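Local coordinates for penicillin binding protein 2X (Streptococcus thermophilus, PDB 5U47) that probably acts as a transpeptidase that cross-links glycan strands of septal peptidoglycan during cell division, and is thought to be inactivated by beta-lactams that acylate an active-site serine, at residues Ser247-Asn252 / Val414-Met419; Met419-Thr424 / Leu433-Ile438; Asn528-Met533 / Asn556-Val561; Pro539-Tyr544 / Glu567-Met572. The protein carries 1 engineered substitution. All blocks are in the same frame, centred on the assembly; numbering follows the deposited sequence.

Contact 1: residues Ser247-Asn252 / Val414-Met419; sequences SATVVN and VTQVQM
Gln416, in the first turn of helix 416-427, reaches across to strand 245-252 and sets its terminal amide against Thr249 and Ser247. Its CG lies anti to the backbone N (chi1 176°) and the chain runs straight from there, which brings the amide to the strand. The hydroxyl of Thr249 donates to the amide oxygen, OG1 to OE1 2.6 Å, with the donor tilted 32° from the carbonyl plane; the same oxygen comes within 3.1 Å of Thr249 CB. Thr249 OG1 is also hydrogen-bonded to Thr261 OG1 on the adjoining strand. Ser247 meets the nitrogen branch of the amide without bonding to it, its OG 3.7 Å from Gln416 NE2. A water links Ser247 to the oxygen branch: it lies 2.8 Å from Ser247 OG and gives a weak hydrogen bond to Gln416 OE1. The principal polar partner of Ser247 is Thr546, and Gln416 NE2 donates to Arg285 O. At the helix start Thr415 is the N-cap and forms a capping box with Gln418: Gln418 N donates to Thr415 OG1 (3.2 Å) and Thr415 N to Gln418 OE1 (3.0 Å). The contact joins the central antiparallel sheet of the transpeptidase domain to a helix through buried polar groups. With OE1 accepting from a hydroxyl and a water while NE2 donates to a carbonyl, the two ends of the amide are told apart and its flip is fixed.

Contact 2: residues Met419-Thr424 / Leu433-Ile438; sequences MLRAFT and LEPQFI
Thr424 and Leu433 supply the direct hydrogen bond between helix 416-427 and the returning chain: Leu433 N donates to Thr424 OG1 at 2.9 Å, nearly straight at 170°. With OG1 placed between the backbone N and the carbonyl carbon (chi1 61°), the hydroxyl also turns back on its own helix and gives its proton to Arg421 O, OG1 to O 2.6 Å. One side-chain oxygen therefore links a helix carbonyl to the incoming backbone amide. The apolar part comes from the aliphatic portion of Arg421, which packs against the CG-CD side of the Pro435 ring, Arg421 CB 3.9 Å from both Pro435 CG and Pro435 CD. Charge enters indirectly. Arg421 NH2 and Glu434 OE1 stay 4.9 Å apart, and a water in the guanidinium plane joins them, accepting from NH2 and donating to OE1 at 2.8 Å. Arg421 NH1 is hydrogen-bonded to Ile382 O. Beyond the contact, Leu420 leans on Thr249 and Val251, and Ala422 and Phe423 touch Met300, so helix 416-427 meets strand 245-252 of the central sheet and helix 297-308, while Leu433 and Glu434 pack on strand 456-458.

Contact 3: residues Asn528-Met533 / Asn556-Val561; sequences NSVVAM and NFFATV
Phe558 lays one ring face over Val530, whose CG1 methyl makes a CH-pi contact with it, 3.7 Å from the ring centroid and 15° off the normal. This is helix-on-sheet packing in the transpeptidase domain, whose fold is that of the beta-lactamase superfamily: helix 558-572 packs on the central antiparallel sheet, and Phe558 stands in its first turn. The two side chains approach from opposite directions. Having CG1 between its backbone N and carbonyl carbon (chi1 66°), Val530 sends that methyl onto the ring, displaced from the centre toward the rim. Its CB adds a second touch, 3.9 Å from Phe558 CE2. The far end of the ring reaches the strand backbone, where Phe558 CZ lies 3.5 Å from Ser529 C in an oblique approach, and Asn528 C comes to the ring edge near its plane. The aromatic group thus covers main chain as well as side chain, and no hydrogen bond crosses between the segments. Trp553 meets Phe558 edge-to-face, while Val530 also packs on Val545 of the neighbouring strand 541-548. The shortest approach between the two side chains is 3.5 Å, from Val530 CG1 to Phe558 CD1.

Contact 4: residues Pro539-Tyr544 / Glu567-Met572; sequences PEYIMY and EEAMSM
Tyr541 packs one face of its ring on Ala569 and presents an edge to Met570, both on helix 558-572. This is helix-on-sheet packing of the transpeptidase domain, at the point where strand 541-548 begins with a beta bulge. The Ala569 methyl sits over the middle of the ring in a CH-pi contact, CB 4.1 Å from the centroid and 12° off the normal. Met570 completes the first shell with a Met-aromatic contact: its SD lies in the ring plane, 4.8 Å from the centroid and 3.7 Å from Tyr541 CE2. The ring is thus met by carbon over its face and by sulfur at its rim. Two bends bring the sulfur there, for the Met570 chain turns at both chi2 (-65°) and chi3 and folds back toward the strand. Glu540 CB makes a looser touch on the same sulfur, whereas its carboxylate turns off from the helix.

In the next shell, the bulge is of the classic kind: Glu540 and Tyr541 together stand opposite the single residue Val534 of strand 526-534. Both residues direct their CB toward the helix, consistent with the extra residue of the bulge. Leu566, one turn before Ala569 and Met570, also packs on Tyr541, and Met543 further along the strand meets Val561, Val565 and Leu566, extending the same interface. The phenol oxygen of Tyr541 merely passes the helix backbone, OH lying 3.7 Å from Ala569 O.

Contacts 1, 3 and 4 pack two helices on the five-stranded antiparallel sheet; contact 2 ties one of them to the chain that follows it. Contacts 1 and 2 share helix 416-427 and Met419, their centres 7 Å apart, and meet where Thr249 CG2 lies 3.7 Å from Leu420 CD1. Contacts 3 and 4 share helix 558-572, and their neighbouring strands pair through Met543 N and Ala532 O (2.8 Å). The two pairs join at Tyr544, which packs on Gln416, Leu420 and Phe423, while Val251 N lies 2.8 Å from Ile542 O. Val530 of contact 3 is close to, but not in contact with, the probable SxxK active-site group that includes Ser295 and Lys298; Lys505 pairs with Val531 by backbone.

Contact 1: residues Ser247-Asn252 / Val414-Met419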
loop_
_atom_site.group_PDB
_atom_site.type_symbol
_atom_site.label_atom_id
_atom_site.label_comp_id
_atom_site.label_asym_id
_atom_site.label_seq_id
_atom_site.Cartn_x
_atom_site.Cartn_y
_atom_site.Cartn_z
ATOM N N SER A 247 2.207 -1.136 13.528
ATOM C CA SER A 247 1.807 -1.550 12.208
ATOM C C SER A 247 1.818 -3.067 12.137
ATOM O O SER A 247 2.513 -3.727 12.898
ATOM C CB SER A 247 2.747 -0.982 11.159
ATOM O OG SER A 247 4.023 -1.574 11.296
ATOM N N ALA A 248 1.038 -3.598 11.211
ATOM C CA ALA A 248 0.972 -5.033 10.944
ATOM C C ALA A 248 0.539 -5.250 9.514
ATOM O O ALA A 248 -0.456 -4.631 9.070
ATOM C CB ALA A 248 -0.003 -5.698 11.866
ATOM N N THR A 249 1.256 -6.127 8.806
ATOM C CA THR A 249 0.939 -6.459 7.441
ATOM C C THR A 249 1.129 -7.944 7.185
ATOM O O THR A 249 2.107 -8.546 7.640
ATOM C CB THR A 249 1.819 -5.641 6.462
ATOM O OG1 THR A 249 1.541 -4.247 6.631
ATOM C CG2 THR A 249 1.539 -6.000 5.025
ATOM N N VAL A 250 0.181 -8.524 6.457
ATOM C CA VAL A 250 0.248 -9.924 6.047
ATOM C C VAL A 250 0.431 -9.952 4.522
ATOM O O VAL A 250 -0.309 -9.292 3.787
ATOM C CB VAL A 250 -1.033 -10.680 6.415
ATOM C CG1 VAL A 250 -0.959 -12.151 5.951
ATOM C CG2 VAL A 250 -1.285 -10.601 7.904
ATOM N N VAL A 251 1.382 -10.751 4.055
ATOM C CA VAL A 251 1.704 -10.852 2.632
ATOM C C VAL A 251 1.729 -12.301 2.203
ATOM O O VAL A 251 2.162 -13.184 2.966
ATOM C CB VAL A 251 3.107 -10.245 2.352
ATOM C CG1 VAL A 251 3.514 -10.389 0.895
ATOM C CG2 VAL A 251 3.138 -8.762 2.747
ATOM N N ASN A 252 1.272 -12.547 0.981
ATOM C CA ASN A 252 1.336 -13.876 0.375
ATOM C C ASN A 252 2.807 -14.078 0.012
ATOM O O ASN A 252 3.375 -13.344 -0.805
ATOM C CB ASN A 252 0.439 -13.957 -0.868
ATOM C CG ASN A 252 0.471 -15.326 -1.527
ATOM O OD1 ASN A 252 1.534 -15.926 -1.706
ATOM N ND2 ASN A 252 -0.699 -15.825 -1.884
ATOM N N VAL A 414 14.823 2.480 6.679
ATOM C CA VAL A 414 13.960 1.773 5.720
ATOM C C VAL A 414 12.495 2.163 5.894
ATOM O O VAL A 414 12.137 2.836 6.867
ATOM C CB VAL A 414 14.025 0.243 5.952
ATOM C CG1 VAL A 414 15.458 -0.258 5.907
ATOM C CG2 VAL A 414 13.362 -0.166 7.276
ATOM N N THR A 415 11.660 1.741 4.944
ATOM C CA THR A 415 10.225 1.838 5.064
ATOM C C THR A 415 9.748 0.409 5.273
ATOM O O THR A 415 10.463 -0.562 4.967
ATOM C CB THR A 415 9.538 2.369 3.793
ATOM O OG1 THR A 415 9.847 1.505 2.697
ATOM C CG2 THR A 415 10.019 3.742 3.483
ATOM N N GLN A 416 8.531 0.269 5.786
ATOM C CA GLN A 416 7.952 -1.049 6.019
ATOM C C GLN A 416 7.890 -1.834 4.719
ATOM O O GLN A 416 8.208 -3.037 4.684
ATOM C CB GLN A 416 6.534 -0.940 6.618
ATOM C CG GLN A 416 5.898 -2.332 6.767
ATOM C CD GLN A 416 4.488 -2.369 7.295
ATOM O OE1 GLN A 416 3.891 -3.448 7.340
ATOM N NE2 GLN A 416 3.926 -1.215 7.662
ATOM N N VAL A 417 7.481 -1.161 3.645
ATOM C CA VAL A 417 7.343 -1.852 2.363
ATOM C C VAL A 417 8.710 -2.332 1.812
ATOM O O VAL A 417 8.762 -3.352 1.141
ATOM C CB VAL A 417 6.486 -1.056 1.371
ATOM C CG1 VAL A 417 7.220 0.208 0.911
ATOM C CG2 VAL A 417 6.049 -1.936 0.205
ATOM N N GLN A 418 9.807 -1.625 2.116
ATOM C CA GLN A 418 11.158 -2.113 1.740
ATOM C C GLN A 418 11.494 -3.409 2.498
ATOM O O GLN A 418 12.058 -4.359 1.933
ATOM C CB GLN A 418 12.221 -1.055 1.986
ATOM C CG GLN A 418 12.183 0.076 0.980
ATOM C CD GLN A 418 13.179 1.161 1.289
ATOM O OE1 GLN A 418 13.386 1.510 2.457
ATOM N NE2 GLN A 418 13.779 1.734 0.243
ATOM N N MET A 419 11.112 -3.462 3.777
ATOM C CA MET A 419 11.325 -4.675 4.542
ATOM C C MET A 419 10.503 -5.825 3.970
ATOM O O MET A 419 11.002 -6.933 3.832
ATOM C CB MET A 419 11.004 -4.470 6.030
ATOM C CG MET A 419 11.946 -3.491 6.734
ATOM S SD MET A 419 13.692 -3.968 6.665
ATOM C CE MET A 419 13.701 -5.499 7.588
HETATM O O HOH W 1 4.148 -3.992 9.846
#

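Contact 2: residues Met419-Thr424 / Leu433-Ile438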
loop_
_atom_site.group_PDB
_atom_site.type_symbol
_atom_site.label_atom_id
_atom_site.label_comp_id
_atom_site.label_asym_id
_atom_site.label_seq_id
_atom_site.Cartn_x
_atom_site.Cartn_y
_atom_site.Cartn_z
ATOM N N MET A 419 11.112 -3.462 3.777
ATOM C CA MET A 419 11.325 -4.675 4.542
ATOM C C MET A 419 10.503 -5.825 3.970
ATOM O O MET A 419 11.002 -6.933 3.832
ATOM C CB MET A 419 11.004 -4.470 6.030
ATOM C CG MET A 419 11.946 -3.491 6.734
ATOM S SD MET A 419 13.692 -3.968 6.665
ATOM C CE MET A 419 13.701 -5.499 7.588
ATOM N N LEU A 420 9.241 -5.564 3.636
ATOM C CA LEU A 420 8.380 -6.608 3.070
ATOM C C LEU A 420 8.971 -7.164 1.780
ATOM O O LEU A 420 8.980 -8.372 1.573
ATOM C CB LEU A 420 6.955 -6.084 2.823
ATOM C CG LEU A 420 6.169 -5.642 4.084
ATOM C CD1 LEU A 420 4.818 -5.059 3.678
ATOM C CD2 LEU A 420 5.958 -6.806 5.050
ATOM N N ARG A 421 9.438 -6.262 0.929
ATOM C CA ARG A 421 10.044 -6.635 -0.343
ATOM C C ARG A 421 11.258 -7.565 -0.102
ATOM O O ARG A 421 11.389 -8.602 -0.749
ATOM C CB ARG A 421 10.476 -5.382 -1.089
ATOM C CG ARG A 421 11.192 -5.637 -2.397
ATOM C CD ARG A 421 11.551 -4.338 -3.113
ATOM N NE ARG A 421 12.411 -3.515 -2.282
ATOM C CZ ARG A 421 12.845 -2.281 -2.570
ATOM N NH1 ARG A 421 13.600 -1.649 -1.693
ATOM N NH2 ARG A 421 12.537 -1.675 -3.698
ATOM N N ALA A 422 12.104 -7.203 0.851
ATOM C CA ALA A 422 13.297 -7.994 1.178
ATOM C C ALA A 422 12.897 -9.356 1.720
ATOM O O ALA A 422 13.494 -10.379 1.341
ATOM C CB ALA A 422 14.169 -7.251 2.184
ATOM N N PHE A 423 11.872 -9.372 2.590
ATOM C CA PHE A 423 11.393 -10.630 3.158
ATOM C C PHE A 423 10.881 -11.609 2.095
ATOM O O PHE A 423 10.981 -12.832 2.286
ATOM C CB PHE A 423 10.290 -10.425 4.210
ATOM C CG PHE A 423 10.743 -9.722 5.476
ATOM C CD1 PHE A 423 11.958 -10.028 6.082
ATOM C CD2 PHE A 423 9.901 -8.822 6.109
ATOM C CE1 PHE A 423 12.347 -9.399 7.275
ATOM C CE2 PHE A 423 10.286 -8.191 7.292
ATOM C CZ PHE A 423 11.510 -8.479 7.865
ATOM N N THR A 424 10.355 -11.103 0.976
ATOM C CA THR A 424 9.856 -12.018 -0.042
ATOM C C THR A 424 10.965 -12.913 -0.610
ATOM O O THR A 424 10.675 -14.030 -1.001
ATOM C CB THR A 424 9.121 -11.331 -1.232
ATOM O OG1 THR A 424 10.017 -10.449 -1.919
ATOM C CG2 THR A 424 7.935 -10.582 -0.779
ATOM N N LEU A 433 10.253 -10.380 -4.849
ATOM C CA LEU A 433 9.014 -9.980 -5.492
ATOM C C LEU A 433 8.645 -8.566 -5.114
ATOM O O LEU A 433 8.980 -8.086 -4.019
ATOM C CB LEU A 433 7.866 -10.898 -5.039
ATOM C CG LEU A 433 8.035 -12.406 -5.238
ATOM C CD1 LEU A 433 6.849 -13.190 -4.686
ATOM C CD2 LEU A 433 8.223 -12.731 -6.703
ATOM N N GLU A 434 7.959 -7.892 -6.031
ATOM C CA GLU A 434 7.448 -6.547 -5.774
ATOM C C GLU A 434 6.154 -6.688 -4.949
ATOM O O GLU A 434 5.241 -7.413 -5.357
ATOM C CB GLU A 434 7.144 -5.860 -7.099
ATOM C CG GLU A 434 6.597 -4.444 -7.003
ATOM C CD GLU A 434 7.633 -3.386 -6.643
ATOM O OE1 GLU A 434 8.753 -3.696 -6.164
ATOM O OE2 GLU A 434 7.296 -2.209 -6.841
ATOM N N PRO A 435 6.062 -6.007 -3.792
ATOM C CA PRO A 435 4.812 -6.041 -3.063
ATOM C C PRO A 435 3.711 -5.415 -3.931
ATOM O O PRO A 435 3.993 -4.451 -4.647
ATOM C CB PRO A 435 5.102 -5.188 -1.818
ATOM C CG PRO A 435 6.576 -5.284 -1.653
ATOM C CD PRO A 435 7.088 -5.246 -3.056
ATOM N N GLN A 436 2.510 -5.992 -3.877
ATOM C CA GLN A 436 1.360 -5.550 -4.677
ATOM C C GLN A 436 0.137 -5.383 -3.815
ATOM O O GLN A 436 -0.107 -6.186 -2.888
ATOM C CB GLN A 436 1.016 -6.584 -5.752
ATOM C CG GLN A 436 2.043 -6.715 -6.860
ATOM C CD GLN A 436 1.701 -7.791 -7.877
ATOM O OE1 GLN A 436 0.900 -8.708 -7.609
ATOM N NE2 GLN A 436 2.313 -7.696 -9.047
ATOM N N PHE A 437 -0.653 -4.362 -4.157
ATOM C CA PHE A 437 -1.910 -4.069 -3.491
ATOM C C PHE A 437 -3.081 -3.972 -4.481
ATOM O O PHE A 437 -4.233 -3.822 -4.045
ATOM C CB PHE A 437 -1.819 -2.805 -2.590
ATOM C CG PHE A 437 -1.494 -1.535 -3.338
ATOM C CD1 PHE A 437 -2.488 -0.804 -3.962
ATOM C CD2 PHE A 437 -0.181 -1.078 -3.417
ATOM C CE1 PHE A 437 -2.180 0.356 -4.659
ATOM C CE2 PHE A 437 0.133 0.081 -4.112
ATOM C CZ PHE A 437 -0.874 0.801 -4.734
ATOM N N ILE A 438 -2.804 -4.066 -5.794
ATOM C CA ILE A 438 -3.873 -4.061 -6.820
ATOM C C ILE A 438 -3.968 -5.430 -7.456
ATOM O O ILE A 438 -2.980 -5.946 -8.005
ATOM C CB ILE A 438 -3.605 -3.075 -7.975
ATOM C CG1 ILE A 438 -3.394 -1.669 -7.431
ATOM C CG2 ILE A 438 -4.766 -3.094 -8.983
ATOM C CD1 ILE A 438 -2.855 -0.694 -8.456
HETATM O O HOH W 2 11.325 -2.596 -5.984
#

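Contact 3: residues Asn528-Met533 / Asn556-Val561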
loop_
_atom_site.group_PDB
_atom_site.type_symbol
_atom_site.label_atom_id
_atom_site.label_comp_id
_atom_site.label_asym_id
_atom_site.label_seq_id
_atom_site.Cartn_x
_atom_site.Cartn_y
_atom_site.Cartn_z
ATOM N N ASN A 528 9.986 -2.138 18.557
ATOM C CA ASN A 528 9.944 -3.599 18.656
ATOM C C ASN A 528 9.226 -4.199 17.461
ATOM O O ASN A 528 8.202 -3.677 17.027
ATOM C CB ASN A 528 9.245 -4.007 19.957
ATOM C CG ASN A 528 9.992 -3.521 21.197
ATOM O OD1 ASN A 528 11.154 -3.162 21.131
ATOM N ND2 ASN A 528 9.330 -3.543 22.325
ATOM N N SER A 529 9.746 -5.299 16.935
ATOM C CA SER A 529 9.161 -5.884 15.740
ATOM C C SER A 529 9.370 -7.367 15.623
ATOM O O SER A 529 10.167 -7.958 16.350
ATOM C CB SER A 529 9.708 -5.179 14.489
ATOM O OG SER A 529 11.103 -5.381 14.302
ATOM N N VAL A 530 8.622 -7.979 14.711
ATOM C CA VAL A 530 8.782 -9.392 14.436
ATOM C C VAL A 530 8.368 -9.702 13.003
ATOM O O VAL A 530 7.438 -9.069 12.455
ATOM C CB VAL A 530 7.953 -10.263 15.428
ATOM C CG1 VAL A 530 6.449 -10.079 15.247
ATOM C CG2 VAL A 530 8.302 -11.728 15.288
ATOM N N VAL A 531 9.090 -10.632 12.383
ATOM C CA VAL A 531 8.698 -11.165 11.089
ATOM C C VAL A 531 8.455 -12.644 11.322
ATOM O O VAL A 531 9.195 -13.272 12.101
ATOM C CB VAL A 531 9.737 -10.963 9.986
ATOM C CG1 VAL A 531 11.085 -11.611 10.329
ATOM C CG2 VAL A 531 9.190 -11.485 8.666
ATOM N N ALA A 532 7.399 -13.175 10.706
ATOM C CA ALA A 532 7.029 -14.577 10.832
ATOM C C ALA A 532 6.604 -15.112 9.464
ATOM O O ALA A 532 5.963 -14.395 8.675
ATOM C CB ALA A 532 5.900 -14.727 11.837
ATOM N N MET A 533 7.002 -16.351 9.184
ATOM C CA MET A 533 6.706 -17.032 7.940
ATOM C C MET A 533 6.234 -18.440 8.261
ATOM O O MET A 533 6.853 -19.154 9.041
ATOM C CB MET A 533 7.940 -17.082 7.025
ATOM C CG MET A 533 8.516 -15.708 6.713
ATOM S SD MET A 533 9.998 -15.816 5.727
ATOM C CE MET A 533 10.641 -14.146 5.740
ATOM N N ASN A 556 6.101 -11.826 24.560
ATOM C CA ASN A 556 4.878 -12.617 24.551
ATOM C C ASN A 556 3.702 -11.863 23.941
ATOM O O ASN A 556 2.739 -12.494 23.483
ATOM C CB ASN A 556 4.501 -13.042 25.979
ATOM C CG ASN A 556 5.526 -13.978 26.606
ATOM O OD1 ASN A 556 6.333 -14.583 25.907
ATOM N ND2 ASN A 556 5.502 -14.093 27.935
ATOM N N PHE A 557 3.761 -10.529 23.936
ATOM C CA PHE A 557 2.665 -9.755 23.359
ATOM C C PHE A 557 2.495 -9.991 21.872
ATOM O O PHE A 557 1.397 -9.796 21.361
ATOM C CB PHE A 557 2.784 -8.245 23.602
ATOM C CG PHE A 557 2.693 -7.830 25.054
ATOM C CD1 PHE A 557 1.932 -8.537 25.970
ATOM C CD2 PHE A 557 3.294 -6.648 25.469
ATOM C CE1 PHE A 557 1.843 -8.123 27.291
ATOM C CE2 PHE A 557 3.194 -6.221 26.792
ATOM C CZ PHE A 557 2.470 -6.961 27.702
ATOM N N PHE A 558 3.555 -10.405 21.177
ATOM C CA PHE A 558 3.424 -10.678 19.745
ATOM C C PHE A 558 2.432 -11.798 19.456
ATOM O O PHE A 558 1.840 -11.834 18.376
ATOM C CB PHE A 558 4.767 -11.005 19.086
ATOM C CG PHE A 558 5.665 -9.823 18.888
ATOM C CD1 PHE A 558 5.203 -8.678 18.257
ATOM C CD2 PHE A 558 7.001 -9.887 19.255
ATOM C CE1 PHE A 558 6.039 -7.591 18.045
ATOM C CE2 PHE A 558 7.856 -8.810 19.027
ATOM C CZ PHE A 558 7.375 -7.658 18.425
ATOM N N ALA A 559 2.244 -12.699 20.417
ATOM C CA ALA A 559 1.303 -13.806 20.249
ATOM C C ALA A 559 -0.126 -13.297 20.091
ATOM O O ALA A 559 -0.952 -13.957 19.483
ATOM C CB ALA A 559 1.383 -14.759 21.406
ATOM N N THR A 560 -0.406 -12.133 20.670
ATOM C CA THR A 560 -1.714 -11.518 20.583
ATOM C C THR A 560 -2.118 -11.200 19.139
ATOM O O THR A 560 -3.279 -11.342 18.763
ATOM C CB THR A 560 -1.742 -10.208 21.419
ATOM O OG1 THR A 560 -1.413 -10.512 22.780
ATOM C CG2 THR A 560 -3.107 -9.540 21.362
ATOM N N VAL A 561 -1.150 -10.817 18.323
ATOM C CA VAL A 561 -1.443 -10.389 16.959
ATOM C C VAL A 561 -0.983 -11.397 15.892
ATOM O O VAL A 561 -1.742 -11.703 14.990
ATOM C CB VAL A 561 -0.932 -8.934 16.726
ATOM C CG1 VAL A 561 0.566 -8.828 16.874
ATOM C CG2 VAL A 561 -1.356 -8.424 15.364
#

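Contact 4: residues Pro539-Tyr544 / Glu567-Met572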
loop_
_atom_site.group_PDB
_atom_site.type_symbol
_atom_site.label_atom_id
_atom_site.label_comp_id
_atom_site.label_asym_id
_atom_site.label_seq_id
_atom_site.Cartn_x
_atom_site.Cartn_y
_atom_site.Cartn_z
ATOM N N PRO A 539 6.991 -21.533 2.720
ATOM C CA PRO A 539 6.088 -20.496 3.235
ATOM C C PRO A 539 4.873 -20.129 2.348
ATOM O O PRO A 539 4.960 -20.122 1.127
ATOM C CB PRO A 539 7.011 -19.285 3.452
ATOM C CG PRO A 539 8.392 -19.828 3.501
ATOM C CD PRO A 539 8.395 -21.087 2.671
ATOM N N GLU A 540 3.754 -19.876 3.009
ATOM C CA GLU A 540 2.531 -19.451 2.357
ATOM C C GLU A 540 2.272 -17.990 2.680
ATOM O O GLU A 540 1.860 -17.233 1.797
ATOM C CB GLU A 540 1.341 -20.293 2.818
ATOM C CG GLU A 540 1.444 -21.781 2.499
ATOM C CD GLU A 540 1.273 -22.091 1.023
ATOM O OE1 GLU A 540 0.704 -21.255 0.285
ATOM O OE2 GLU A 540 1.682 -23.190 0.601
ATOM N N TYR A 541 2.530 -17.603 3.925
ATOM C CA TYR A 541 2.294 -16.257 4.407
ATOM C C TYR A 541 3.485 -15.684 5.194
ATOM O O TYR A 541 4.243 -16.417 5.865
ATOM C CB TYR A 541 1.015 -16.212 5.292
ATOM C CG TYR A 541 -0.170 -16.766 4.560
ATOM C CD1 TYR A 541 -0.755 -16.067 3.501
ATOM C CD2 TYR A 541 -0.653 -18.024 4.847
ATOM C CE1 TYR A 541 -1.807 -16.609 2.782
ATOM C CE2 TYR A 541 -1.694 -18.569 4.128
ATOM C CZ TYR A 541 -2.264 -17.871 3.106
ATOM O OH TYR A 541 -3.298 -18.447 2.420
ATOM N N ILE A 542 3.641 -14.368 5.068
ATOM C CA ILE A 542 4.624 -13.587 5.794
ATOM C C ILE A 542 3.808 -12.561 6.587
ATOM O O ILE A 542 2.849 -11.966 6.059
ATOM C CB ILE A 542 5.537 -12.747 4.864
ATOM C CG1 ILE A 542 6.312 -13.629 3.888
ATOM C CG2 ILE A 542 6.530 -11.914 5.686
ATOM C CD1 ILE A 542 6.886 -12.840 2.714
ATOM N N MET A 543 4.188 -12.349 7.836
ATOM C CA MET A 543 3.569 -11.311 8.642
ATOM C C MET A 543 4.664 -10.478 9.296
ATOM O O MET A 543 5.661 -11.017 9.792
ATOM C CB MET A 543 2.631 -11.905 9.680
ATOM C CG MET A 543 1.844 -10.851 10.422
ATOM S SD MET A 543 0.514 -11.582 11.390
ATOM C CE MET A 543 -0.328 -10.085 11.879
ATOM N N TYR A 544 4.479 -9.168 9.299
ATOM C CA TYR A 544 5.447 -8.236 9.895
ATOM C C TYR A 544 4.702 -7.285 10.805
ATOM O O TYR A 544 3.734 -6.637 10.376
ATOM C CB TYR A 544 6.177 -7.493 8.782
ATOM C CG TYR A 544 7.215 -6.473 9.193
ATOM C CD1 TYR A 544 8.232 -6.794 10.086
ATOM C CD2 TYR A 544 7.269 -5.237 8.582
ATOM C CE1 TYR A 544 9.219 -5.877 10.415
ATOM C CE2 TYR A 544 8.251 -4.307 8.916
ATOM C CZ TYR A 544 9.230 -4.636 9.822
ATOM O OH TYR A 544 10.209 -3.717 10.152
ATOM N N GLU A 567 -3.111 -18.011 11.870
ATOM C CA GLU A 567 -3.986 -19.184 11.930
ATOM C C GLU A 567 -5.248 -18.925 11.098
ATOM O O GLU A 567 -5.727 -19.818 10.395
ATOM C CB GLU A 567 -4.336 -19.584 13.372
ATOM C CG GLU A 567 -3.196 -20.329 14.048
ATOM C CD GLU A 567 -3.516 -20.822 15.441
ATOM O OE1 GLU A 567 -4.496 -20.340 16.061
ATOM O OE2 GLU A 567 -2.782 -21.716 15.911
ATOM N N GLU A 568 -5.767 -17.697 11.167
ATOM C CA GLU A 568 -6.944 -17.341 10.377
ATOM C C GLU A 568 -6.593 -17.423 8.898
ATOM O O GLU A 568 -7.364 -17.957 8.119
ATOM C CB GLU A 568 -7.448 -15.933 10.715
ATOM C CG GLU A 568 -8.815 -15.596 10.102
ATOM C CD GLU A 568 -9.969 -16.427 10.668
ATOM O OE1 GLU A 568 -9.803 -17.091 11.726
ATOM O OE2 GLU A 568 -11.057 -16.413 10.050
ATOM N N ALA A 569 -5.416 -16.912 8.523
ATOM C CA ALA A 569 -4.977 -16.944 7.128
ATOM C C ALA A 569 -4.887 -18.369 6.604
ATOM O O ALA A 569 -5.362 -18.670 5.491
ATOM C CB ALA A 569 -3.634 -16.253 6.959
ATOM N N MET A 570 -4.254 -19.236 7.399
ATOM C CA MET A 570 -4.131 -20.649 7.030
ATOM C C MET A 570 -5.502 -21.336 6.937
ATOM O O MET A 570 -5.723 -22.143 6.038
ATOM C CB MET A 570 -3.225 -21.403 8.008
ATOM C CG MET A 570 -1.758 -21.014 7.940
ATOM S SD MET A 570 -0.935 -21.424 6.382
ATOM C CE MET A 570 -0.860 -23.203 6.475
ATOM N N SER A 571 -6.428 -21.003 7.837
ATOM C CA SER A 571 -7.742 -21.639 7.818
ATOM C C SER A 571 -8.589 -21.241 6.593
ATOM O O SER A 571 -9.510 -21.972 6.235
ATOM C CB SER A 571 -8.534 -21.314 9.091
ATOM O OG SER A 571 -8.949 -19.955 9.069
ATOM N N MET A 572 -8.278 -20.106 5.956
ATOM C CA MET A 572 -9.078 -19.621 4.818
ATOM C C MET A 572 -8.890 -20.385 3.508
ATOM O O MET A 572 -9.873 -20.610 2.786
ATOM C CB MET A 572 -8.884 -18.121 4.625
ATOM C CG MET A 572 -9.541 -17.333 5.750
ATOM S SD MET A 572 -9.196 -15.564 5.736
ATOM C CE MET A 572 -10.155 -15.058 4.310
#